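Local coordinates for 3-oxoadipate enol-lactonase (Burkholderia xenovorans, PDB 2XUA), which probably hydrolyses 3-oxoadipate enol-lactone to 3-oxoadipate, a step in the bacterial breakdown of catechol-type aromatic compounds, at residues 27-32 and 47-52; 54-59 and 89-94; 136-141 and 188-193. All blocks are in the same frame, centred on the assembly; numbering follows the deposited sequence.

Interaction 1. Residues 27-32 and 47-52; sequences PWIVLS and AALSKH
Leu-49 sends its two methyl branches down from the helix onto two residues of the strand, Ile-29 and Leu-31. The Ile-29 and Leu-49 side chains cross at about a right angle, with CD1 of Ile-29 lying 3.7 Å from CD2 of Leu-49. In Ile-29, CG1 is anti to the backbone N (chi1 -174°) and the chain runs on extended, which carries CD1 out from the sheet to the leucine fork. Leu-31 meets the other branch tip to tip, its CD1 3.9 Å from CD1 of Leu-49. A forked leucine suits this place because one residue can serve two strand positions, while the beta-branched Ile-29 favours the extended backbone it occupies. Strand 28-32, helix 43-52 and strand 54-58 form a beta-alpha-beta unit of the alpha/beta hydrolase fold, in which the helix lies over one face of the sheet and the two strands run parallel as neighbours. Leu-49 also touches Val-55 of strand 54-58 and Val-259 of helix 251-263, and Ile-29 reaches Leu-262 of that helix, so the apolar cluster is closed in by a second helix. Packing becomes thinner toward the end of the unit where Pro-27 and His-52 sit, both exposed. There the contact is a single van der Waals touch between a ring carbon and a backbone oxygen, Pro-27 CD to His-52 O at 3.7 Å, although the CA atoms of these residues are only 7.6 Å apart. The His-52 imidazole turns away from the strand, as suits a polar ring at the surface; even its CB stays 6.4 Å from Pro-27 CD. Pro-27, just before the strand, suits a loop position, and its backbone still pairs with Arg-54.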
ATOM      1  N   PRO B  27     -22.013   6.946 -12.618  1.00 13.07           N
ATOM      2  CA  PRO B  27     -20.987   7.781 -13.211  1.00 14.05           C
ATOM      3  C   PRO B  27     -19.603   7.321 -12.734  1.00 15.12           C
ATOM      4  O   PRO B  27     -19.452   6.817 -11.604  1.00 15.10           O
ATOM      5  CB  PRO B  27     -21.275   9.189 -12.636  1.00 15.13           C
ATOM      6  CG  PRO B  27     -22.612   9.122 -11.951  1.00 13.58           C
ATOM      7  CD  PRO B  27     -22.830   7.663 -11.632  1.00 13.48           C
ATOM      8  N   TRP B  28     -18.607   7.531 -13.572  1.00 15.00           N
ATOM      9  CA  TRP B  28     -17.227   7.270 -13.213  1.00 14.89           C
ATOM     10  C   TRP B  28     -16.643   8.419 -12.400  1.00 14.93           C
ATOM     11  O   TRP B  28     -17.055   9.567 -12.558  1.00 14.65           O
ATOM     12  CB  TRP B  28     -16.418   7.123 -14.481  1.00 15.26           C
ATOM     13  CG  TRP B  28     -16.465   5.744 -15.040  1.00 12.99           C
ATOM     14  CD1 TRP B  28     -17.192   5.343 -16.116  1.00 14.19           C
ATOM     15  CD2 TRP B  28     -15.688   4.620 -14.629  1.00 13.31           C
ATOM     16  NE1 TRP B  28     -16.952   4.012 -16.369  1.00 14.32           N
ATOM     17  CE2 TRP B  28     -16.061   3.532 -15.453  1.00 12.15           C
ATOM     18  CE3 TRP B  28     -14.773   4.395 -13.601  1.00 13.39           C
ATOM     19  CZ2 TRP B  28     -15.533   2.238 -15.291  1.00 14.08           C
ATOM     20  CZ3 TRP B  28     -14.184   3.082 -13.461  1.00 12.11           C
ATOM     21  CH2 TRP B  28     -14.576   2.041 -14.295  1.00 16.60           C
ATOM     22  N   ILE B  29     -15.687   8.097 -11.524  1.00 14.93           N
ATOM     23  CA  ILE B  29     -14.785   9.098 -10.918  1.00 14.05           C
ATOM     24  C   ILE B  29     -13.360   8.595 -11.089  1.00 15.34           C
ATOM     25  O   ILE B  29     -13.112   7.377 -10.891  1.00 15.27           O
ATOM     26  CB  ILE B  29     -15.150   9.507  -9.481  1.00 15.30           C
ATOM     27  CG1 ILE B  29     -14.242  10.652  -9.007  1.00 14.01           C
ATOM     28  CG2 ILE B  29     -15.119   8.285  -8.548  1.00 12.13           C
ATOM     29  CD1 ILE B  29     -14.529  11.041  -7.522  1.00 15.39           C
ATOM     30  N   VAL B  30     -12.443   9.487 -11.510  1.00 13.29           N
ATOM     31  CA  VAL B  30     -11.019   9.111 -11.647  1.00 12.42           C
ATOM     32  C   VAL B  30     -10.309   9.894 -10.569  1.00 12.45           C
ATOM     33  O   VAL B  30     -10.582  11.068 -10.389  1.00 12.84           O
ATOM     34  CB  VAL B  30     -10.458   9.562 -13.024  1.00 13.18           C
ATOM     35  CG1 VAL B  30      -8.908   9.358 -13.122  1.00 11.94           C
ATOM     36  CG2 VAL B  30     -11.204   8.829 -14.168  1.00 11.81           C
ATOM     37  N   LEU B  31      -9.427   9.240  -9.828  1.00 11.54           N
ATOM     38  CA  LEU B  31      -8.708   9.952  -8.738  1.00 11.02           C
ATOM     39  C   LEU B  31      -7.278  10.100  -9.267  1.00 10.80           C
ATOM     40  O   LEU B  31      -6.767   9.149  -9.866  1.00 11.16           O
ATOM     41  CB  LEU B  31      -8.720   9.035  -7.495  1.00 10.55           C
ATOM     42  CG  LEU B  31     -10.144   8.781  -6.977  1.00 11.92           C
ATOM     43  CD1 LEU B  31     -10.151   7.975  -5.614  1.00  9.40           C
ATOM     44  CD2 LEU B  31     -10.888  10.128  -6.805  1.00 12.90           C
ATOM     45  N   SER B  32      -6.579  11.185  -8.938  1.00 10.37           N
ATOM     46  CA  SER B  32      -5.200  11.297  -9.379  1.00 10.16           C
ATOM     47  C   SER B  32      -4.292  11.731  -8.245  1.00  9.64           C
ATOM     48  O   SER B  32      -4.639  12.615  -7.484  1.00 10.24           O
ATOM     49  CB  SER B  32      -5.150  12.255 -10.593  1.00 10.34           C
ATOM     50  OG  SER B  32      -3.818  12.227 -11.109  1.00 13.66           O
ATOM     51  N   ALA B  47     -14.542   3.459  -0.245  1.00 15.75           N
ATOM     52  CA  ALA B  47     -15.841   2.936   0.231  1.00 16.27           C
ATOM     53  C   ALA B  47     -16.991   3.906  -0.056  1.00 15.98           C
ATOM     54  O   ALA B  47     -17.974   3.527  -0.677  1.00 15.76           O
ATOM     55  CB  ALA B  47     -15.775   2.584   1.732  1.00 16.85           C
ATOM     56  N   ALA B  48     -16.875   5.162   0.369  1.00 15.56           N
ATOM     57  CA  ALA B  48     -17.904   6.130   0.146  1.00 15.28           C
ATOM     58  C   ALA B  48     -18.082   6.464  -1.337  1.00 14.58           C
ATOM     59  O   ALA B  48     -19.196   6.706  -1.774  1.00 16.34           O
ATOM     60  CB  ALA B  48     -17.668   7.433   0.979  1.00 16.43           C
ATOM     61  N   LEU B  49     -17.012   6.469  -2.121  1.00 14.10           N
ATOM     62  CA  LEU B  49     -17.160   6.832  -3.516  1.00 12.80           C
ATOM     63  C   LEU B  49     -17.773   5.703  -4.341  1.00 13.10           C
ATOM     64  O   LEU B  49     -18.548   5.953  -5.235  1.00 13.91           O
ATOM     65  CB  LEU B  49     -15.816   7.220  -4.112  1.00 11.60           C
ATOM     66  CG  LEU B  49     -15.241   8.589  -3.717  1.00 10.79           C
ATOM     67  CD1 LEU B  49     -13.806   8.549  -4.276  1.00 10.99           C
ATOM     68  CD2 LEU B  49     -16.010   9.806  -4.325  1.00 12.13           C
ATOM     69  N   SER B  50     -17.426   4.464  -3.994  1.00 13.75           N
ATOM     70  CA  SER B  50     -18.005   3.233  -4.567  1.00 15.62           C
ATOM     71  C   SER B  50     -19.466   3.118  -4.424  1.00 17.19           C
ATOM     72  O   SER B  50     -20.047   2.284  -5.090  1.00 17.46           O
ATOM     73  CB  SER B  50     -17.492   1.970  -3.782  1.00 15.88           C
ATOM     74  OG  SER B  50     -16.163   1.793  -4.162  1.00 16.80           O
ATOM     75  N   LYS B  51     -20.048   3.834  -3.461  1.00 18.96           N
ATOM     76  CA  LYS B  51     -21.482   3.779  -3.264  1.00 21.55           C
ATOM     77  C   LYS B  51     -22.181   4.550  -4.371  1.00 21.98           C
ATOM     78  O   LYS B  51     -23.252   4.161  -4.821  1.00 22.98           O
ATOM     79  CB  LYS B  51     -21.863   4.316  -1.922  1.00 22.65           C
ATOM     80  CG  LYS B  51     -21.301   3.441  -0.815  1.00 27.84           C
ATOM     81  CD  LYS B  51     -22.208   3.365   0.374  1.00 35.45           C
ATOM     82  CE  LYS B  51     -22.295   4.675   1.144  1.00 38.92           C
ATOM     83  NZ  LYS B  51     -22.686   4.376   2.556  1.00 41.33           N
ATOM     84  N   HIS B  52     -21.524   5.598  -4.841  1.00 20.52           N
ATOM     85  CA  HIS B  52     -22.124   6.498  -5.806  1.00 20.78           C
ATOM     86  C   HIS B  52     -21.555   6.425  -7.191  1.00 18.63           C
ATOM     87  O   HIS B  52     -22.188   6.889  -8.082  1.00 18.67           O
ATOM     88  CB  HIS B  52     -22.037   7.916  -5.262  1.00 22.21           C
ATOM     89  CG  HIS B  52     -22.728   8.058  -3.950  1.00 27.25           C
ATOM     90  ND1 HIS B  52     -24.104   8.085  -3.839  1.00 33.12           N
ATOM     91  CD2 HIS B  52     -22.241   8.090  -2.680  1.00 29.22           C
ATOM     92  CE1 HIS B  52     -24.434   8.144  -2.554  1.00 34.57           C
ATOM     93  NE2 HIS B  52     -23.320   8.174  -1.834  1.00 30.98           N
TER

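Interaction 2. Residues 54-59 and 89-94; sequences RVLRYD and LKIARA
Leu-56 belongs to an extended strand, whereas Leu-89 and Ile-91 lie on a turn that closes helix 75-88: Lys-90 between them takes positive backbone angles (phi 60°, psi 25°) and ends the helix in a Schellman motif. The turn lets the chain leave the helix with both hydrophobic residues directed at the strand, while exposed Lys-90 has its long charged side chain at the outside, a good place for a residue of its type. Leu-56 carries the strand's share of the contact. Its CG stands anti to the backbone N (chi1 177°), lifting the fork off the sheet so that both methyls face the turn. Leu-89 approaches tip to tip, its CD1 set against both branches, 3.7 Å from CD1 of Leu-56 and 3.8 Å from CD2 of Leu-56. Ile-91 comes in at a slant, and its CD1 makes a single touch, 3.7 Å from Leu-56 CD2. The two approaching methyls are neighbours themselves, with Leu-89 CD1 4.1 Å from Ile-91 CD1, so three aliphatic tips gather in one buried cluster. Branched, apolar leucine and isoleucine chains fit such a place, where contact is made by methyl groups and the side chains bring no polar atom that would need a partner. The contact lies within the crossover that runs from strand 54-58 through helix 75-88 to strand 94-99 and passes strand 28-32, which stands between those two strands in the sheet. Around the cluster, Leu-85 of helix 75-88 packs on Leu-56, Met-86 of the same helix packs on Ile-91, Tyr-16 of strand 12-19 touches both Leu-56 and Leu-89, and Trp-28 of strand 28-32 lies against Ile-91 and Ala-94, where strand 94-99 begins.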
ATOM      1  N   ARG B  54     -18.503   4.468 -10.144  1.00 12.68           N
ATOM      2  CA  ARG B  54     -17.445   3.533 -10.490  1.00 13.32           C
ATOM      3  C   ARG B  54     -16.113   4.315 -10.362  1.00 13.62           C
ATOM      4  O   ARG B  54     -16.006   5.445 -10.848  1.00 13.37           O
ATOM      5  CB  ARG B  54     -17.609   2.950 -11.913  1.00 14.13           C
ATOM      6  CG  ARG B  54     -18.833   2.019 -11.978  1.00 13.16           C
ATOM      7  CD  ARG B  54     -19.147   1.623 -13.406  1.00 16.30           C
ATOM      8  NE  ARG B  54     -19.690   2.751 -14.169  1.00 13.62           N
ATOM      9  CZ  ARG B  54     -19.696   2.777 -15.493  1.00 16.77           C
ATOM     10  NH1 ARG B  54     -19.155   1.734 -16.177  1.00 15.57           N
ATOM     11  NH2 ARG B  54     -20.207   3.840 -16.116  1.00 16.06           N
ATOM     12  N   VAL B  55     -15.175   3.724  -9.600  1.00 13.53           N
ATOM     13  CA  VAL B  55     -13.918   4.351  -9.238  1.00 13.04           C
ATOM     14  C   VAL B  55     -12.728   3.840  -9.975  1.00 12.49           C
ATOM     15  O   VAL B  55     -12.424   2.634  -9.982  1.00 15.00           O
ATOM     16  CB  VAL B  55     -13.644   4.247  -7.721  1.00 13.15           C
ATOM     17  CG1 VAL B  55     -12.391   5.110  -7.397  1.00 13.15           C
ATOM     18  CG2 VAL B  55     -14.890   4.777  -6.918  1.00 13.64           C
ATOM     19  N   LEU B  56     -12.007   4.752 -10.610  1.00 12.81           N
ATOM     20  CA  LEU B  56     -10.734   4.439 -11.180  1.00 12.04           C
ATOM     21  C   LEU B  56      -9.602   5.149 -10.464  1.00 12.46           C
ATOM     22  O   LEU B  56      -9.613   6.409 -10.348  1.00 13.69           O
ATOM     23  CB  LEU B  56     -10.735   4.876 -12.664  1.00 12.81           C
ATOM     24  CG  LEU B  56      -9.463   4.716 -13.457  1.00 12.78           C
ATOM     25  CD1 LEU B  56      -9.034   3.203 -13.441  1.00 13.17           C
ATOM     26  CD2 LEU B  56      -9.652   5.226 -14.931  1.00 13.30           C
ATOM     27  N   ARG B  57      -8.632   4.360 -10.003  1.00 12.27           N
ATOM     28  CA  ARG B  57      -7.367   4.894  -9.471  1.00 12.39           C
ATOM     29  C   ARG B  57      -6.228   4.388 -10.323  1.00 10.24           C
ATOM     30  O   ARG B  57      -6.350   3.318 -10.973  1.00 11.65           O
ATOM     31  CB  ARG B  57      -7.143   4.380  -8.044  1.00 10.94           C
ATOM     32  CG  ARG B  57      -8.066   5.048  -7.048  1.00 12.58           C
ATOM     33  CD  ARG B  57      -7.758   4.411  -5.659  1.00 11.71           C
ATOM     34  NE  ARG B  57      -8.418   3.108  -5.554  1.00 13.95           N
ATOM     35  CZ  ARG B  57      -8.096   2.134  -4.666  1.00 16.41           C
ATOM     36  NH1 ARG B  57      -7.078   2.265  -3.846  1.00 11.47           N
ATOM     37  NH2 ARG B  57      -8.813   1.013  -4.579  1.00 12.30           N
ATOM     38  N   TYR B  58      -5.089   5.083 -10.292  1.00 10.89           N
ATOM     39  CA  TYR B  58      -3.971   4.631 -11.072  1.00 11.98           C
ATOM     40  C   TYR B  58      -2.689   5.172 -10.444  1.00 13.29           C
ATOM     41  O   TYR B  58      -2.721   6.118  -9.658  1.00 13.42           O
ATOM     42  CB  TYR B  58      -4.143   5.079 -12.562  1.00 11.75           C
ATOM     43  CG  TYR B  58      -3.950   6.554 -12.769  1.00 13.55           C
ATOM     44  CD1 TYR B  58      -2.747   7.062 -13.299  1.00 13.94           C
ATOM     45  CD2 TYR B  58      -4.965   7.451 -12.486  1.00  9.96           C
ATOM     46  CE1 TYR B  58      -2.554   8.466 -13.458  1.00 12.46           C
ATOM     47  CE2 TYR B  58      -4.791   8.835 -12.647  1.00 11.83           C
ATOM     48  CZ  TYR B  58      -3.575   9.320 -13.108  1.00 13.41           C
ATOM     49  OH  TYR B  58      -3.420  10.664 -13.276  1.00 17.08           O
ATOM     50  N   ASP B  59      -1.582   4.525 -10.759  1.00 13.18           N
ATOM     51  CA  ASP B  59      -0.265   5.031 -10.387  1.00 13.72           C
ATOM     52  C   ASP B  59       0.216   5.934 -11.512  1.00 14.92           C
ATOM     53  O   ASP B  59       0.421   5.496 -12.661  1.00 13.18           O
ATOM     54  CB  ASP B  59       0.701   3.883 -10.119  1.00 11.07           C
ATOM     55  CG  ASP B  59       0.429   3.203  -8.764  1.00 13.62           C
ATOM     56  OD1 ASP B  59      -0.329   3.757  -7.986  1.00 13.64           O
ATOM     57  OD2 ASP B  59       0.965   2.128  -8.446  1.00 14.32           O
ATOM     58  N   LEU B  89     -10.267   1.886 -21.045  1.00 20.49           N
ATOM     59  CA  LEU B  89     -11.428   1.338 -20.285  1.00 21.15           C
ATOM     60  C   LEU B  89     -12.807   1.665 -20.878  1.00 20.30           C
ATOM     61  O   LEU B  89     -13.828   1.290 -20.346  1.00 19.56           O
ATOM     62  CB  LEU B  89     -11.309   1.724 -18.799  1.00 19.69           C
ATOM     63  CG  LEU B  89     -10.010   1.285 -18.135  1.00 17.27           C
ATOM     64  CD1 LEU B  89      -9.917   1.901 -16.739  1.00 18.69           C
ATOM     65  CD2 LEU B  89      -9.885  -0.256 -18.016  1.00 20.72           C
ATOM     66  N   LYS B  90     -12.800   2.310 -22.058  1.00 21.65           N
ATOM     67  CA  LYS B  90     -14.019   2.797 -22.732  1.00 22.42           C
ATOM     68  C   LYS B  90     -14.786   3.819 -21.885  1.00 20.93           C
ATOM     69  O   LYS B  90     -16.015   3.986 -22.009  1.00 22.09           O
ATOM     70  CB  LYS B  90     -14.905   1.634 -23.274  1.00 22.40           C
ATOM     71  CG  LYS B  90     -14.158   0.727 -24.286  1.00 27.57           C
ATOM     72  CD  LYS B  90     -14.842  -0.677 -24.405  1.00 33.29           C
ATOM     73  CE  LYS B  90     -13.978  -1.879 -23.836  1.00 37.86           C
ATOM     74  NZ  LYS B  90     -14.314  -2.522 -22.452  1.00 35.83           N
ATOM     75  N   ILE B  91     -14.075   4.488 -20.986  1.00 19.75           N
ATOM     76  CA  ILE B  91     -14.727   5.494 -20.136  1.00 18.83           C
ATOM     77  C   ILE B  91     -14.912   6.785 -20.964  1.00 19.85           C
ATOM     78  O   ILE B  91     -13.913   7.355 -21.399  1.00 19.96           O
ATOM     79  CB  ILE B  91     -13.883   5.841 -18.927  1.00 17.04           C
ATOM     80  CG1 ILE B  91     -13.811   4.658 -17.963  1.00 19.19           C
ATOM     81  CG2 ILE B  91     -14.435   7.090 -18.244  1.00 15.87           C
ATOM     82  CD1 ILE B  91     -12.801   4.867 -16.869  1.00 19.98           C
ATOM     83  N   ALA B  92     -16.142   7.243 -21.153  1.00 20.19           N
ATOM     84  CA  ALA B  92     -16.320   8.381 -22.033  1.00 21.84           C
ATOM     85  C   ALA B  92     -16.254   9.730 -21.313  1.00 21.38           C
ATOM     86  O   ALA B  92     -15.865  10.716 -21.924  1.00 22.93           O
ATOM     87  CB  ALA B  92     -17.620   8.281 -22.845  1.00 20.76           C
ATOM     88  N   ARG B  93     -16.722   9.777 -20.075  1.00 21.18           N
ATOM     89  CA  ARG B  93     -16.691  10.996 -19.281  1.00 21.04           C
ATOM     90  C   ARG B  93     -16.517  10.596 -17.826  1.00 19.89           C
ATOM     91  O   ARG B  93     -16.953   9.506 -17.420  1.00 20.58           O
ATOM     92  CB  ARG B  93     -18.007  11.736 -19.459  1.00 21.07           C
ATOM     93  CG  ARG B  93     -18.096  13.163 -18.917  1.00 26.59           C
ATOM     94  CD  ARG B  93     -19.150  13.896 -19.785  1.00 37.32           C
ATOM     95  NE  ARG B  93     -20.306  14.489 -19.098  1.00 43.64           N
ATOM     96  CZ  ARG B  93     -21.199  13.840 -18.338  1.00 47.40           C
ATOM     97  NH1 ARG B  93     -21.083  12.546 -18.052  1.00 47.56           N
ATOM     98  NH2 ARG B  93     -22.227  14.510 -17.826  1.00 49.45           N
ATOM     99  N   ALA B  94     -15.919  11.462 -17.008  1.00 19.87           N
ATOM    100  CA  ALA B  94     -15.783  11.129 -15.587  1.00 17.64           C
ATOM    101  C   ALA B  94     -15.669  12.368 -14.736  1.00 16.66           C
ATOM    102  O   ALA B  94     -15.170  13.423 -15.182  1.00 16.62           O
ATOM    103  CB  ALA B  94     -14.528  10.228 -15.378  1.00 17.30           C
TER

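Interaction 3. Residues 136-141 and 188-193; sequences VPRAVK and SNCEAI. With SHF (laevulinic acid), chain C.
The thiol of Cys-190 rests against the aliphatic part of an arginine whose far end reaches the bound ligand: SG lies 3.5 Å from CD of Arg-138 and 3.9 Å from CG of Arg-138. Cysteine fits here because it is small enough for a close helix pair yet offers a large, soft sulfur to the methylenes. The helices approach nearest at Ala-139, whose CA is 6.2 Å from the CA of Cys-190. A methyl side chain permits that closeness, and CB of Ala-139 meets CB of Cys-190 at 4.2 Å. Arg-138 leaves its helix with CG anti to the backbone N (chi1 -167°) and then bends at chi3 (-83°), carrying its chain past the sulfur and its guanidinium to the laevulinic acid. The carboxyl oxygen OH1 of the ligand lies at the edge of the guanidinium, near its plane, and takes a weak hydrogen bond from NH2 of Arg-138, 3.4 Å long with an N-H...O angle of 156°. Even at this length the positive charge would be expected to favour the ionised carboxylate. Tyr-186, one turn before Cys-190, touches Arg-138 and hydrogen-bonds the ligand through OH; Arg-157 adds a bond to the ligand from NE. On another side of the pair, Glu-191 forms a salt bridge with Arg-143, linking the same two helices by charge. Both helices lie in the run of helices between strands 117-123 and 209-214, the cap of an alpha/beta hydrolase, and their packing is consistent with Arg-138 being held in the wall of the pocket that binds this product analogue.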
ATOM      1  N   VAL B 136      13.808  22.538  -8.604  1.00 21.52           N
ATOM      2  CA  VAL B 136      15.084  22.237  -9.271  1.00 20.85           C
ATOM      3  C   VAL B 136      16.034  21.469  -8.319  1.00 21.30           C
ATOM      4  O   VAL B 136      16.526  20.380  -8.675  1.00 20.60           O
ATOM      5  CB  VAL B 136      15.688  23.518  -9.932  1.00 21.26           C
ATOM      6  CG1 VAL B 136      17.122  23.283 -10.418  1.00 23.95           C
ATOM      7  CG2 VAL B 136      14.833  23.944 -11.084  1.00 19.30           C
ATOM      8  N   PRO B 137      16.249  21.980  -7.079  1.00 20.70           N
ATOM      9  CA  PRO B 137      17.039  21.259  -6.065  1.00 21.63           C
ATOM     10  C   PRO B 137      16.401  19.940  -5.646  1.00 21.22           C
ATOM     11  O   PRO B 137      17.081  18.983  -5.315  1.00 22.40           O
ATOM     12  CB  PRO B 137      17.007  22.192  -4.831  1.00 21.72           C
ATOM     13  CG  PRO B 137      16.611  23.519  -5.347  1.00 22.50           C
ATOM     14  CD  PRO B 137      15.822  23.327  -6.612  1.00 21.79           C
ATOM     15  N   ARG B 138      15.088  19.887  -5.650  1.00 21.68           N
ATOM     16  CA  ARG B 138      14.396  18.661  -5.307  1.00 20.48           C
ATOM     17  C   ARG B 138      14.764  17.514  -6.228  1.00 19.40           C
ATOM     18  O   ARG B 138      15.067  16.398  -5.757  1.00 19.43           O
ATOM     19  CB  ARG B 138      12.893  18.901  -5.335  1.00 21.62           C
ATOM     20  CG  ARG B 138      12.128  17.740  -4.683  1.00 25.75           C
ATOM     21  CD  ARG B 138      10.662  17.959  -4.867  1.00 31.17           C
ATOM     22  NE  ARG B 138       9.936  18.841  -3.941  1.00 37.61           N
ATOM     23  CZ  ARG B 138      10.311  19.226  -2.725  1.00 37.52           C
ATOM     24  NH1 ARG B 138      11.482  18.844  -2.230  1.00 40.27           N
ATOM     25  NH2 ARG B 138       9.494  20.015  -2.003  1.00 33.13           N
ATOM     26  N   ALA B 139      14.740  17.801  -7.533  1.00 18.62           N
ATOM     27  CA  ALA B 139      15.069  16.870  -8.592  1.00 18.57           C
ATOM     28  C   ALA B 139      16.500  16.461  -8.498  1.00 18.37           C
ATOM     29  O   ALA B 139      16.811  15.296  -8.653  1.00 17.45           O
ATOM     30  CB  ALA B 139      14.790  17.507  -9.984  1.00 17.49           C
ATOM     31  N   VAL B 140      17.376  17.411  -8.201  1.00 18.98           N
ATOM     32  CA  VAL B 140      18.812  17.096  -8.028  1.00 20.20           C
ATOM     33  C   VAL B 140      19.001  16.127  -6.865  1.00 20.01           C
ATOM     34  O   VAL B 140      19.693  15.099  -6.960  1.00 20.23           O
ATOM     35  CB  VAL B 140      19.692  18.403  -7.777  1.00 20.59           C
ATOM     36  CG1 VAL B 140      21.087  17.988  -7.255  1.00 19.86           C
ATOM     37  CG2 VAL B 140      19.796  19.247  -9.026  1.00 20.93           C
ATOM     38  N   LYS B 141      18.363  16.449  -5.752  1.00 21.95           N
ATOM     39  CA  LYS B 141      18.483  15.639  -4.563  1.00 21.82           C
ATOM     40  C   LYS B 141      17.946  14.224  -4.825  1.00 21.14           C
ATOM     41  O   LYS B 141      18.581  13.240  -4.445  1.00 20.48           O
ATOM     42  CB  LYS B 141      17.765  16.289  -3.395  1.00 22.94           C
ATOM     43  CG  LYS B 141      18.197  15.718  -2.041  1.00 27.86           C
ATOM     44  CD  LYS B 141      17.458  16.347  -0.855  1.00 32.21           C
ATOM     45  CE  LYS B 141      18.272  16.101   0.442  1.00 36.48           C
ATOM     46  NZ  LYS B 141      19.121  17.293   0.787  1.00 38.91           N
ATOM     47  N   SER B 188      11.453  13.369 -12.621  1.00 19.56           N
ATOM     48  CA  SER B 188      10.841  13.814 -13.882  1.00 19.43           C
ATOM     49  C   SER B 188       9.497  14.492 -13.680  1.00 18.34           C
ATOM     50  O   SER B 188       9.104  15.341 -14.466  1.00 16.67           O
ATOM     51  CB  SER B 188      10.698  12.673 -14.883  1.00 20.47           C
ATOM     52  OG  SER B 188      11.977  12.166 -15.192  1.00 23.76           O
ATOM     53  N   ASN B 189       8.777  14.069 -12.638  1.00 18.62           N
ATOM     54  CA  ASN B 189       7.493  14.682 -12.270  1.00 17.26           C
ATOM     55  C   ASN B 189       7.759  16.018 -11.625  1.00 17.24           C
ATOM     56  O   ASN B 189       7.012  16.982 -11.850  1.00 20.10           O
ATOM     57  CB  ASN B 189       6.693  13.733 -11.356  1.00 16.86           C
ATOM     58  CG  ASN B 189       5.985  12.637 -12.161  1.00 14.40           C
ATOM     59  OD1 ASN B 189       5.104  12.946 -12.927  1.00 15.73           O
ATOM     60  ND2 ASN B 189       6.401  11.398 -12.034  1.00 10.75           N
ATOM     61  N   CYS B 190       8.843  16.133 -10.869  1.00 17.20           N
ATOM     62  CA  CYS B 190       9.212  17.469 -10.382  1.00 17.94           C
ATOM     63  C   CYS B 190       9.296  18.467 -11.531  1.00 17.46           C
ATOM     64  O   CYS B 190       8.735  19.562 -11.465  1.00 16.09           O
ATOM     65  CB  CYS B 190      10.568  17.417  -9.677  1.00 17.92           C
ATOM     66  SG  CYS B 190      10.552  16.547  -8.086  1.00 18.79           S
ATOM     67  N   GLU B 191       9.993  18.035 -12.585  1.00 18.18           N
ATOM     68  CA  GLU B 191      10.158  18.810 -13.805  1.00 18.96           C
ATOM     69  C   GLU B 191       8.819  19.144 -14.433  1.00 19.34           C
ATOM     70  O   GLU B 191       8.522  20.332 -14.695  1.00 18.79           O
ATOM     71  CB  GLU B 191      11.124  18.084 -14.754  1.00 18.65           C
ATOM     72  CG  GLU B 191      12.543  18.209 -14.222  1.00 20.41           C
ATOM     73  CD  GLU B 191      13.575  17.200 -14.791  1.00 25.45           C
ATOM     74  OE1 GLU B 191      13.227  16.084 -15.237  1.00 28.53           O
ATOM     75  OE2 GLU B 191      14.776  17.516 -14.685  1.00 25.12           O
ATOM     76  N   ALA B 192       7.950  18.126 -14.576  1.00 19.28           N
ATOM     77  CA  ALA B 192       6.611  18.420 -15.081  1.00 18.26           C
ATOM     78  C   ALA B 192       5.828  19.484 -14.347  1.00 17.95           C
ATOM     79  O   ALA B 192       5.148  20.315 -14.988  1.00 18.02           O
ATOM     80  CB  ALA B 192       5.745  17.121 -15.240  1.00 18.26           C
ATOM     81  N   ILE B 193       5.772  19.373 -13.008  1.00 16.82           N
ATOM     82  CA  ILE B 193       4.997  20.299 -12.208  1.00 16.46           C
ATOM     83  C   ILE B 193       5.636  21.723 -12.330  1.00 17.45           C
ATOM     84  O   ILE B 193       4.933  22.724 -12.471  1.00 17.99           O
ATOM     85  CB  ILE B 193       4.977  19.837 -10.739  1.00 16.94           C
ATOM     86  CG1 ILE B 193       4.265  18.447 -10.604  1.00 16.46           C
ATOM     87  CG2 ILE B 193       4.396  20.900  -9.849  1.00 14.91           C
ATOM     88  CD1 ILE B 193       4.864  17.637  -9.415  1.00 17.70           C
TER
HETATM   89  C4  SHF C1265       5.903  15.774  -3.017  1.00 26.30           C
HETATM   90  C5  SHF C1265       4.427  15.362  -3.084  1.00 24.90           C
HETATM   91  C3  SHF C1265       6.282  17.261  -2.912  1.00 26.34           C
HETATM   92  C2  SHF C1265       5.245  18.260  -2.338  1.00 34.54           C
HETATM   93  C1  SHF C1265       5.932  19.557  -1.735  1.00 35.39           C
HETATM   94  O4  SHF C1265       6.790  14.900  -3.002  1.00 18.91           O
HETATM   95  O1  SHF C1265       6.089  19.514  -0.500  1.00 36.43           O
HETATM   96  OH1 SHF C1265       6.201  20.582  -2.449  1.00 37.78           O

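Overall arrangement
From the N terminus, interaction 1 comes first, closing a loop of 14 residues, 33-46, that leads from strand 28-32 into its crossover helix. Interaction 2 follows, with residues 60-88, helix 75-88 among them, between its segments, and interaction 3 spans 142-187. The three are in series, neither nested nor crossing. Interactions 1 and 2 touch through neighbouring strands of one sheet: Ser-32 OG and Tyr-58 OH are 2.7 Å apart, probably hydrogen-bonded. They tie helix 43-52 and the turn after helix 75-88 to this sheet. Interaction 3 stands across the chain's centre, its centre about 30 Å from that of interaction 1, and joins two cap helices beside the ligand.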